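Local structure of PvdO (Pseudomonas aeruginosa, 5HHA) at residues E178-A190 / G251-S263. The protein takes part in chromophore maturation in the periplasm, binds calcium, and may be an oxidase like its formylglycine-generating relatives, though this is unproven. Residues are numbered along the deposited sequence; the frame is centred on the assembly and turned at random.
Sequences EYSIAKHANTYGA and GNDWGEPPIFSRS. With CA (calcium ion), chain C.
The ring of Tyr179 meets Pro258 at its edge: Pro258 O lies near the ring plane, 3.9 Å from CE1. Ile259 CD1 approaches the ring obliquely, 3.8 Å from CZ. Ile259 CG2 sits over the centre of one face of Phe260. Asp253 OD1 lies over one face of Trp254, offset toward the rim. Tyr179 OH is 3.6 Å from Arg262 CG, and the two side chains cross at about a right angle. Arg262 NE donates to Ile259 O, which lies in the guanidinium plane. Glu58 and Glu65 form salt bridges with its terminal nitrogens.

Ile181 CD1 packs against both Pro258 CB and Ser261 CB. Chi1 (62°) turns CG1 toward residues 258-261, and the extended chi2 (176°) carries CD1 on to both. Thr187 CG2 lies 3.3 Å from Ser261 OG. Asn252 ND2 donates hydrogen bonds to Ser261 OG and Pro257 O; Ser261 OG is also hydrogen-bonded to His214 O. Phe260 N meets Pro257 O from the opposite face.

One hydrogen bond joins the segments: Tyr188 N to Glu256 O, 2.8 Å, with the donor 41° above the carbonyl plane. Tyr188 CA makes a CH···O contact with Trp254 O at 3.1 Å. Residues 253-256 form a type I turn, with an Asx turn from Asp253 OD1 to Gly255 N.

Trp254 O also accepts from a calcium-bound water and accordingly belongs to the metal's second shell. Asn186 OD1, Thr187 O and Gly189 O bind calcium directly. Asn186 ND2 donates to Phe196 O, which holds the amide while OD1 faces the metal. Asp192 and Tyr194 complete the protein ligands of this loop-built calcium site within a sulfatase-modifying factor enzyme 1-like domain.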
loop_
_atom_site.group_PDB
_atom_site.type_symbol
_atom_site.label_atom_id
_atom_site.label_comp_id
_atom_site.label_asym_id
_atom_site.label_seq_id
_atom_site.Cartn_x
_atom_site.Cartn_y
_atom_site.Cartn_z
ATOM N N GLU A 178 -4.282 2.315 25.678
ATOM C CA GLU A 178 -2.974 2.912 25.535
ATOM C C GLU A 178 -2.546 3.065 24.068
ATOM O O GLU A 178 -2.009 4.096 23.693
ATOM C CB GLU A 178 -1.948 2.096 26.321
ATOM C CG GLU A 178 -0.614 2.719 26.374
ATOM C CD GLU A 178 0.410 1.964 27.251
ATOM O OE1 GLU A 178 0.070 0.875 27.786
ATOM O OE2 GLU A 178 1.554 2.486 27.383
ATOM N N TYR A 179 -2.735 2.027 23.257
ATOM C CA TYR A 179 -2.192 2.010 21.889
ATOM C C TYR A 179 -3.118 1.178 21.015
ATOM O O TYR A 179 -2.842 0.047 20.681
ATOM C CB TYR A 179 -0.738 1.475 21.913
ATOM C CG TYR A 179 0.136 1.686 20.690
ATOM C CD1 TYR A 179 -0.154 1.107 19.453
ATOM C CD2 TYR A 179 1.280 2.439 20.795
ATOM C CE1 TYR A 179 0.668 1.310 18.365
ATOM C CE2 TYR A 179 2.111 2.627 19.724
ATOM C CZ TYR A 179 1.803 2.050 18.507
ATOM O OH TYR A 179 2.610 2.235 17.426
ATOM N N SER A 180 -4.293 1.736 20.728
ATOM C CA SER A 180 -5.298 1.103 19.890
ATOM C C SER A 180 -5.627 2.060 18.775
ATOM O O SER A 180 -5.774 3.270 18.996
ATOM C CB SER A 180 -6.531 0.787 20.719
ATOM O OG SER A 180 -7.549 0.215 19.924
ATOM N N ILE A 181 -5.724 1.521 17.564
ATOM C CA ILE A 181 -6.039 2.329 16.390
ATOM C C ILE A 181 -7.262 1.756 15.673
ATOM O O ILE A 181 -7.434 1.971 14.472
ATOM C CB ILE A 181 -4.829 2.432 15.440
ATOM C CG1 ILE A 181 -4.382 1.070 14.889
ATOM C CG2 ILE A 181 -3.673 3.112 16.148
ATOM C CD1 ILE A 181 -3.251 1.165 13.872
ATOM N N ALA A 182 -8.078 1.021 16.414
ATOM C CA ALA A 182 -9.246 0.346 15.848
ATOM C C ALA A 182 -10.312 1.273 15.271
ATOM O O ALA A 182 -11.151 0.802 14.488
ATOM C CB ALA A 182 -9.854 -0.535 16.883
ATOM N N LYS A 183 -10.302 2.554 15.617
ATOM C CA LYS A 183 -11.182 3.528 14.957
ATOM C C LYS A 183 -10.654 4.004 13.610
ATOM O O LYS A 183 -11.382 4.637 12.846
ATOM C CB LYS A 183 -11.440 4.746 15.863
ATOM C CG LYS A 183 -12.261 4.430 17.101
ATOM C CD LYS A 183 -13.642 3.905 16.749
ATOM C CE LYS A 183 -14.483 3.672 17.995
ATOM N NZ LYS A 183 -15.879 3.266 17.647
ATOM N N HIS A 184 -9.380 3.726 13.311
ATOM C CA HIS A 184 -8.750 4.192 12.090
ATOM C C HIS A 184 -8.127 3.139 11.197
ATOM O O HIS A 184 -7.759 3.462 10.088
ATOM C CB HIS A 184 -7.714 5.263 12.431
ATOM C CG HIS A 184 -8.332 6.509 12.965
ATOM N ND1 HIS A 184 -8.815 7.532 12.168
ATOM C CD2 HIS A 184 -8.622 6.847 14.238
ATOM C CE1 HIS A 184 -9.359 8.454 12.941
ATOM N NE2 HIS A 184 -9.250 8.067 14.197
ATOM N N ALA A 185 -7.985 1.906 11.660
ATOM C CA ALA A 185 -7.320 0.906 10.845
ATOM C C ALA A 185 -7.690 -0.486 11.242
ATOM O O ALA A 185 -7.972 -0.768 12.387
ATOM C CB ALA A 185 -5.807 1.076 10.969
ATOM N N ASN A 186 -7.625 -1.385 10.271
ATOM C CA ASN A 186 -7.889 -2.798 10.475
ATOM C C ASN A 186 -6.616 -3.596 10.716
ATOM O O ASN A 186 -5.797 -3.745 9.808
ATOM C CB ASN A 186 -8.643 -3.361 9.257
ATOM C CG ASN A 186 -9.003 -4.821 9.400
ATOM O OD1 ASN A 186 -8.987 -5.376 10.485
ATOM N ND2 ASN A 186 -9.415 -5.436 8.309
ATOM N N THR A 187 -6.422 -4.029 11.954
ATOM C CA THR A 187 -5.243 -4.792 12.343
ATOM C C THR A 187 -5.711 -6.027 13.082
ATOM O O THR A 187 -6.906 -6.335 13.046
ATOM C CB THR A 187 -4.228 -3.976 13.170
ATOM O OG1 THR A 187 -4.751 -3.688 14.476
ATOM C CG2 THR A 187 -3.872 -2.707 12.426
ATOM N N TYR A 188 -4.815 -6.782 13.700
ATOM C CA TYR A 188 -5.160 -8.070 14.299
ATOM C C TYR A 188 -6.392 -8.003 15.185
ATOM O O TYR A 188 -6.530 -7.146 16.036
ATOM C CB TYR A 188 -3.984 -8.589 15.152
ATOM C CG TYR A 188 -4.368 -9.809 15.942
ATOM C CD1 TYR A 188 -4.524 -11.032 15.316
ATOM C CD2 TYR A 188 -4.654 -9.729 17.311
ATOM C CE1 TYR A 188 -4.943 -12.147 16.027
ATOM C CE2 TYR A 188 -5.066 -10.847 18.027
ATOM C CZ TYR A 188 -5.201 -12.029 17.381
ATOM O OH TYR A 188 -5.616 -13.125 18.121
ATOM N N GLY A 189 -7.282 -8.955 14.983
ATOM C CA GLY A 189 -8.400 -9.150 15.890
ATOM C C GLY A 189 -9.620 -8.334 15.550
ATOM O O GLY A 189 -9.617 -7.508 14.682
ATOM N N ALA A 190 -10.662 -8.575 16.326
ATOM C CA ALA A 190 -12.003 -8.110 16.014
ATOM C C ALA A 190 -12.364 -6.760 16.607
ATOM O O ALA A 190 -13.494 -6.282 16.365
ATOM C CB ALA A 190 -13.011 -9.169 16.496
ATOM N N GLY A 251 2.903 -0.797 4.660
ATOM C CA GLY A 251 1.649 -0.870 5.383
ATOM C C GLY A 251 1.683 -1.985 6.402
ATOM O O GLY A 251 2.714 -2.327 6.965
ATOM N N ASN A 252 0.506 -2.531 6.687
ATOM C CA ASN A 252 0.387 -3.601 7.676
ATOM C C ASN A 252 -0.914 -4.342 7.400
ATOM O O ASN A 252 -1.870 -3.737 6.923
ATOM C CB ASN A 252 0.376 -2.994 9.085
ATOM C CG ASN A 252 0.631 -4.012 10.163
ATOM O OD1 ASN A 252 1.286 -5.026 9.938
ATOM N ND2 ASN A 252 0.172 -3.709 11.360
ATOM N N ASP A 253 -0.969 -5.628 7.719
ATOM C CA ASP A 253 -2.147 -6.417 7.397
ATOM C C ASP A 253 -3.029 -6.751 8.589
ATOM O O ASP A 253 -2.677 -6.589 9.762
ATOM C CB ASP A 253 -1.765 -7.686 6.638
ATOM C CG ASP A 253 -1.016 -8.684 7.476
ATOM O OD1 ASP A 253 -1.635 -9.514 8.175
ATOM O OD2 ASP A 253 0.249 -8.677 7.408
ATOM N N TRP A 254 -4.201 -7.241 8.217
ATOM C CA TRP A 254 -5.255 -7.676 9.110
ATOM C C TRP A 254 -4.815 -8.621 10.207
ATOM O O TRP A 254 -5.493 -8.704 11.239
ATOM C CB TRP A 254 -6.364 -8.344 8.290
ATOM C CG TRP A 254 -5.923 -9.513 7.482
ATOM C CD1 TRP A 254 -5.532 -9.509 6.173
ATOM C CD2 TRP A 254 -5.833 -10.875 7.919
ATOM N NE1 TRP A 254 -5.202 -10.754 5.771
ATOM C CE2 TRP A 254 -5.381 -11.631 6.814
ATOM C CE3 TRP A 254 -6.084 -11.530 9.131
ATOM C CZ2 TRP A 254 -5.178 -13.012 6.881
ATOM C CZ3 TRP A 254 -5.890 -12.911 9.197
ATOM C CH2 TRP A 254 -5.430 -13.636 8.080
ATOM N N GLY A 255 -3.760 -9.387 10.012
ATOM C CA GLY A 255 -3.331 -10.343 11.006
ATOM C C GLY A 255 -2.257 -9.859 11.961
ATOM O O GLY A 255 -1.833 -10.615 12.832
ATOM N N GLU A 256 -1.841 -8.611 11.834
ATOM C CA GLU A 256 -0.668 -8.107 12.527
ATOM C C GLU A 256 -1.027 -7.071 13.570
ATOM O O GLU A 256 -2.037 -6.379 13.475
ATOM C CB GLU A 256 0.249 -7.444 11.501
ATOM C CG GLU A 256 0.861 -8.400 10.495
ATOM C CD GLU A 256 1.987 -9.217 11.039
ATOM O OE1 GLU A 256 2.990 -8.629 11.536
ATOM O OE2 GLU A 256 1.867 -10.469 10.907
ATOM N N PRO A 257 -0.172 -6.935 14.591
ATOM C CA PRO A 257 -0.438 -5.948 15.639
ATOM C C PRO A 257 -0.173 -4.509 15.169
ATOM O O PRO A 257 0.627 -4.311 14.238
ATOM C CB PRO A 257 0.520 -6.378 16.748
ATOM C CG PRO A 257 1.667 -7.034 16.015
ATOM C CD PRO A 257 1.032 -7.749 14.853
ATOM N N PRO A 258 -0.796 -3.513 15.794
ATOM C CA PRO A 258 -0.717 -2.127 15.306
ATOM C C PRO A 258 0.645 -1.462 15.497
ATOM O O PRO A 258 0.895 -0.441 14.887
ATOM C CB PRO A 258 -1.795 -1.413 16.105
ATOM C CG PRO A 258 -1.952 -2.238 17.362
ATOM C CD PRO A 258 -1.737 -3.656 16.926
ATOM N N ILE A 259 1.546 -2.064 16.265
ATOM C CA ILE A 259 2.893 -1.538 16.385
ATOM C C ILE A 259 3.588 -1.530 15.018
ATOM O O ILE A 259 4.510 -0.747 14.793
ATOM C CB ILE A 259 3.706 -2.376 17.438
ATOM C CG1 ILE A 259 4.956 -1.658 17.919
ATOM C CG2 ILE A 259 3.997 -3.744 16.927
ATOM C CD1 ILE A 259 4.700 -0.429 18.738
ATOM N N PHE A 260 3.123 -2.367 14.083
ATOM C CA PHE A 260 3.681 -2.376 12.729
ATOM C C PHE A 260 2.873 -1.543 11.740
ATOM O O PHE A 260 3.220 -1.505 10.559
ATOM C CB PHE A 260 3.839 -3.811 12.234
ATOM C CG PHE A 260 4.680 -4.662 13.129
ATOM C CD1 PHE A 260 5.935 -4.252 13.516
ATOM C CD2 PHE A 260 4.230 -5.882 13.590
ATOM C CE1 PHE A 260 6.713 -5.029 14.359
ATOM C CE2 PHE A 260 5.007 -6.659 14.420
ATOM C CZ PHE A 260 6.258 -6.235 14.799
ATOM N N SER A 261 1.859 -0.820 12.219
ATOM C CA SER A 261 1.042 0.031 11.375
ATOM C C SER A 261 1.583 1.442 11.237
ATOM O O SER A 261 1.051 2.239 10.449
ATOM C CB SER A 261 -0.375 0.120 11.937
ATOM O OG SER A 261 -1.091 -1.087 11.716
ATOM N N ARG A 262 2.654 1.748 11.962
ATOM C CA ARG A 262 3.234 3.085 11.954
ATOM C C ARG A 262 3.639 3.462 10.531
ATOM O O ARG A 262 4.088 2.601 9.760
ATOM C CB ARG A 262 4.478 3.081 12.841
ATOM C CG ARG A 262 4.232 2.670 14.285
ATOM C CD ARG A 262 5.518 2.436 15.092
ATOM N NE ARG A 262 6.315 1.406 14.452
ATOM C CZ ARG A 262 7.383 1.598 13.694
ATOM N NH1 ARG A 262 7.992 2.782 13.633
ATOM N NH2 ARG A 262 7.919 0.578 13.075
ATOM N N SER A 263 3.558 4.748 10.203
ATOM C CA SER A 263 3.815 5.197 8.842
ATOM C C SER A 263 5.192 4.824 8.317
ATOM O O SER A 263 5.372 4.687 7.097
ATOM C CB SER A 263 3.636 6.697 8.752
ATOM O OG SER A 263 2.287 7.077 8.914
HETATM CA CA CA C . -9.182 -6.561 12.539
HETATM O O HOH W 1 -8.115 -8.406 11.501
#